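Local coordinates for putative type VI secretion protein (Escherichia coli, PDB 6SKI) that probably hydrolyses phospholipids as an antibacterial toxin that the type VI secretion system delivers on its VgrG spike, at residues G34-I39 against Q119-I124; A187-D192 against D228-K233. One frame throughout, in Å; residues are numbered along the deposited sequence.

Contact 1 (G34-I39 against Q119-I124); sequences GVTLTI and QTSAQI
I124 lays its CG1-CD1 arm alongside I39, the two side chains pointing the same way: CG1 of I124 is 3.8 Å from CG2 of I39, and CD1 of I124 lies against CG1 of I39. A first torsion of 68° wedges CG1 of I124 between its own backbone N and carbonyl carbon, which leaves CG2 of I124 to reach L37 CD1. L37 CD1 is also 3.7 Å from A122 CB; with CG of the leucine anti to the backbone N (chi1 -178°), CD1 reaches across to the neighbouring strand. L37, A122, I39 and I124 thus form one apolar face; L172 and F175 of helix 156-178 pack on L37 and I124, and L115 on A122. On the other face, T38 CB packs on Q123 CG at 4.0 Å. The backbones run parallel, their axes 24° apart, joined by a ladder in which T36 and T38 each give N-H and accept through O: T36 N bonds to T120 O at 2.8 Å, A122 N to T36 O, T38 N to A122 O and I124 N to T38 O. Where the ladder starts, the Q119 amide turns back to its own chain, NE2 donating to S121 O at 2.8 Å, and D112 takes a second bond from that nitrogen. Parallel neighbours with a helix against one face fit the central sheet of the alpha/beta-hydrolase fold, the clan to which this protein's catalytic-domain family belongs.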
# COMPACT_ATOMS: atom_id res chain seq x y z
N GLY A 34 11.61 29.91 -11.45
CA GLY A 34 11.97 28.52 -11.22
C GLY A 34 11.09 27.96 -10.12
O GLY A 34 11.22 28.34 -8.95
N VAL A 35 10.18 27.06 -10.50
CA VAL A 35 9.21 26.50 -9.56
C VAL A 35 9.64 25.09 -9.17
O VAL A 35 10.00 24.28 -10.03
CB VAL A 35 7.78 26.53 -10.14
CG1 VAL A 35 7.51 27.90 -10.75
CG2 VAL A 35 7.56 25.45 -11.18
N THR A 36 9.68 24.83 -7.87
CA THR A 36 9.91 23.48 -7.37
C THR A 36 8.59 22.72 -7.40
O THR A 36 7.69 23.00 -6.60
CB THR A 36 10.48 23.53 -5.96
OG1 THR A 36 11.42 24.60 -5.86
CG2 THR A 36 11.17 22.22 -5.63
N LEU A 37 8.48 21.75 -8.29
CA LEU A 37 7.26 20.97 -8.43
C LEU A 37 7.44 19.65 -7.70
O LEU A 37 8.35 18.88 -8.02
CB LEU A 37 6.92 20.73 -9.90
CG LEU A 37 5.63 19.95 -10.16
CD1 LEU A 37 4.44 20.68 -9.60
CD2 LEU A 37 5.47 19.76 -11.65
N THR A 38 6.58 19.39 -6.73
CA THR A 38 6.58 18.15 -5.97
C THR A 38 5.41 17.30 -6.42
O THR A 38 4.27 17.77 -6.44
CB THR A 38 6.50 18.42 -4.47
OG1 THR A 38 7.23 19.61 -4.16
CG2 THR A 38 7.07 17.26 -3.70
N ILE A 39 5.69 16.05 -6.77
CA ILE A 39 4.66 15.10 -7.16
C ILE A 39 4.44 14.15 -5.99
O ILE A 39 5.36 13.42 -5.60
CB ILE A 39 5.03 14.34 -8.44
CG1 ILE A 39 5.56 15.32 -9.49
CG2 ILE A 39 3.83 13.58 -8.97
CD1 ILE A 39 5.91 14.67 -10.80
N GLN A 119 4.29 32.24 -7.37
CA GLN A 119 4.44 30.93 -6.76
C GLN A 119 5.66 30.21 -7.32
O GLN A 119 5.74 29.96 -8.52
CB GLN A 119 3.17 30.10 -6.98
CG GLN A 119 3.14 28.81 -6.20
CD GLN A 119 1.81 28.12 -6.28
OE1 GLN A 119 0.78 28.75 -6.53
NE2 GLN A 119 1.81 26.81 -6.08
N THR A 120 6.60 29.87 -6.44
CA THR A 120 7.82 29.18 -6.82
C THR A 120 7.88 27.75 -6.29
O THR A 120 8.93 27.11 -6.39
CB THR A 120 9.05 29.96 -6.34
OG1 THR A 120 8.76 30.59 -5.09
CG2 THR A 120 9.42 31.02 -7.36
N SER A 121 6.79 27.25 -5.71
CA SER A 121 6.71 25.86 -5.30
C SER A 121 5.28 25.39 -5.49
O SER A 121 4.33 26.06 -5.09
CB SER A 121 7.13 25.67 -3.83
OG SER A 121 8.20 26.53 -3.49
N ALA A 122 5.14 24.22 -6.11
CA ALA A 122 3.83 23.68 -6.43
C ALA A 122 3.80 22.21 -6.05
O ALA A 122 4.83 21.54 -5.96
CB ALA A 122 3.50 23.85 -7.91
N GLN A 123 2.59 21.70 -5.84
CA GLN A 123 2.37 20.31 -5.49
C GLN A 123 1.29 19.72 -6.37
O GLN A 123 0.23 20.33 -6.56
CB GLN A 123 1.99 20.15 -4.03
CG GLN A 123 3.15 20.02 -3.08
CD GLN A 123 2.71 19.84 -1.66
OE1 GLN A 123 1.52 19.73 -1.38
NE2 GLN A 123 3.66 19.81 -0.74
N ILE A 124 1.56 18.54 -6.92
CA ILE A 124 0.57 17.74 -7.62
C ILE A 124 0.63 16.34 -7.02
O ILE A 124 1.64 15.94 -6.43
CB ILE A 124 0.80 17.71 -9.14
CG1 ILE A 124 2.07 16.95 -9.47
CG2 ILE A 124 0.86 19.11 -9.70
CD1 ILE A 124 2.35 16.85 -10.94

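Contact 2 (A187-D192 against D228-K233); sequences AKIQFD and DFYDGK
I189 and Y230 cross obliquely, and theirs is the apolar touch of this contact: CG1 of the isoleucine comes within 4.2 Å of ring atom CD2 of Y230. The I189 side chain leaves strand 184-195 toward the loop, while a chi1 of 57° sets the Y230 ring between its own backbone N and carbonyl carbon, beside I189. I221 of helix 215-225 touches both side chains, so strand, loop and helix close on one another here. The phenol end of Y230 is held by the loop itself, its OH hydrogen-bonded to P234 O. One residue on, D231 meets the strand by its methylene rather than its carboxylate: CB lies 3.3 Å from A187 O and 3.8 Å from A187 CA. With CG anti to the backbone N (chi1 -150°), the carboxylate turns away from A187, and OD2 bonds to Y4 OH. D231 N sits over one face of the F229 ring, near its rim. At phi 86° G232, having no side chain, passes close to the strand, its N 3.7 Å from A187 O. No hydrogen bond links 187-192 to 228-233; the carbonyl oxygens of A187 and D231, 3.5 Å apart, are both acceptors. Between these two segments the contact is therefore van der Waals, and the polar groups bond to Y4, P234 and, through D228, a basic side chain of the other protein, while the backbone of I189 bonds to E237.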
# COMPACT_ATOMS: atom_id res chain seq x y z
N ALA A 187 12.08 24.10 -12.01
CA ALA A 187 13.48 24.07 -11.64
C ALA A 187 13.87 22.82 -10.87
O ALA A 187 15.06 22.56 -10.70
CB ALA A 187 13.83 25.30 -10.79
N LYS A 188 12.89 22.06 -10.40
CA LYS A 188 13.16 20.84 -9.65
C LYS A 188 11.90 19.99 -9.66
O LYS A 188 10.79 20.51 -9.58
CB LYS A 188 13.57 21.16 -8.21
CG LYS A 188 14.33 20.06 -7.52
CD LYS A 188 14.73 20.48 -6.13
CE LYS A 188 15.17 19.30 -5.30
NZ LYS A 188 15.99 19.72 -4.13
N ILE A 189 12.08 18.68 -9.77
CA ILE A 189 11.00 17.72 -9.65
C ILE A 189 11.26 16.94 -8.37
O ILE A 189 12.23 16.19 -8.27
CB ILE A 189 10.91 16.78 -10.86
CG1 ILE A 189 10.48 17.56 -12.10
CG2 ILE A 189 9.97 15.63 -10.57
CD1 ILE A 189 8.99 17.74 -12.23
N GLN A 190 10.40 17.13 -7.38
CA GLN A 190 10.47 16.41 -6.13
C GLN A 190 9.36 15.37 -6.06
O GLN A 190 8.38 15.42 -6.81
CB GLN A 190 10.35 17.37 -4.94
CG GLN A 190 11.67 17.90 -4.43
CD GLN A 190 11.48 19.01 -3.43
OE1 GLN A 190 10.39 19.58 -3.32
NE2 GLN A 190 12.53 19.32 -2.68
N PHE A 191 9.53 14.40 -5.16
CA PHE A 191 8.54 13.36 -4.95
C PHE A 191 8.26 13.22 -3.46
O PHE A 191 9.19 13.19 -2.65
CB PHE A 191 9.02 12.01 -5.50
CG PHE A 191 9.07 11.96 -7.00
CD1 PHE A 191 7.90 11.94 -7.74
CD2 PHE A 191 10.27 11.90 -7.67
CE1 PHE A 191 7.94 11.88 -9.11
CE2 PHE A 191 10.31 11.84 -9.04
CZ PHE A 191 9.15 11.83 -9.76
N ASP A 192 6.98 13.14 -3.11
CA ASP A 192 6.54 12.73 -1.78
C ASP A 192 5.85 11.38 -1.94
O ASP A 192 4.71 11.32 -2.41
CB ASP A 192 5.60 13.75 -1.14
CG ASP A 192 6.29 15.05 -0.83
OD1 ASP A 192 7.40 15.00 -0.28
OD2 ASP A 192 5.71 16.11 -1.12
N ASP A 228 9.08 19.82 -22.37
CA ASP A 228 9.48 21.05 -21.72
C ASP A 228 10.73 20.84 -20.87
O ASP A 228 10.95 19.77 -20.30
CB ASP A 228 8.35 21.59 -20.84
CG ASP A 228 7.18 22.10 -21.65
OD1 ASP A 228 7.24 22.02 -22.89
OD2 ASP A 228 6.20 22.58 -21.04
N PHE A 229 11.55 21.88 -20.80
CA PHE A 229 12.77 21.81 -20.00
C PHE A 229 12.44 21.84 -18.52
O PHE A 229 11.65 22.67 -18.06
CB PHE A 229 13.69 22.98 -20.35
CG PHE A 229 14.86 23.12 -19.43
CD1 PHE A 229 14.98 24.22 -18.61
CD2 PHE A 229 15.84 22.15 -19.39
CE1 PHE A 229 16.05 24.35 -17.76
CE2 PHE A 229 16.92 22.28 -18.55
CZ PHE A 229 17.03 23.37 -17.73
N TYR A 230 13.03 20.92 -17.77
CA TYR A 230 12.97 20.96 -16.32
C TYR A 230 14.38 20.78 -15.77
O TYR A 230 15.12 19.91 -16.23
CB TYR A 230 12.03 19.89 -15.74
CG TYR A 230 12.35 18.46 -16.12
CD1 TYR A 230 11.83 17.89 -17.27
CD2 TYR A 230 13.13 17.67 -15.30
CE1 TYR A 230 12.11 16.59 -17.61
CE2 TYR A 230 13.41 16.36 -15.63
CZ TYR A 230 12.90 15.83 -16.78
OH TYR A 230 13.18 14.53 -17.11
N ASP A 231 14.74 21.62 -14.81
CA ASP A 231 16.07 21.57 -14.22
C ASP A 231 16.12 20.49 -13.15
O ASP A 231 15.13 19.81 -12.85
CB ASP A 231 16.44 22.94 -13.66
CG ASP A 231 17.93 23.19 -13.69
OD1 ASP A 231 18.62 22.58 -14.52
OD2 ASP A 231 18.41 24.02 -12.88
N GLY A 232 17.30 20.31 -12.55
CA GLY A 232 17.46 19.31 -11.52
C GLY A 232 17.78 17.95 -12.08
O GLY A 232 18.00 17.76 -13.28
N LYS A 233 17.82 16.97 -11.18
CA LYS A 233 18.04 15.60 -11.58
C LYS A 233 16.96 15.16 -12.56
O LYS A 233 15.77 15.36 -12.28
CB LYS A 233 18.05 14.68 -10.36
CG LYS A 233 19.21 14.94 -9.42
CD LYS A 233 18.97 14.28 -8.08
CE LYS A 233 20.07 14.64 -7.09
NZ LYS A 233 20.14 16.10 -6.84

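How the contacts relate
Contacts 1 and 2 lie with their centres about 9 Å apart, on the same side of the chain's centre, and both reach one mixed sheet, contact 2 through strand 184-195. Strand 22-43 stands between that strand and strand 121-128, its partner in contact 1; probable backbone hydrogen bonds between L37 O and Q190 N and between Q190 O and I39 N, both 2.8 Å, join the two contacts. Along the chain contact 1 closes before contact 2 opens. The first builds the sheet itself, whereas the second sets a peripheral loop against it. That loop also meets the other protein of the assembly, so the sheet region near contact 2 probably lies close to where the partner binds.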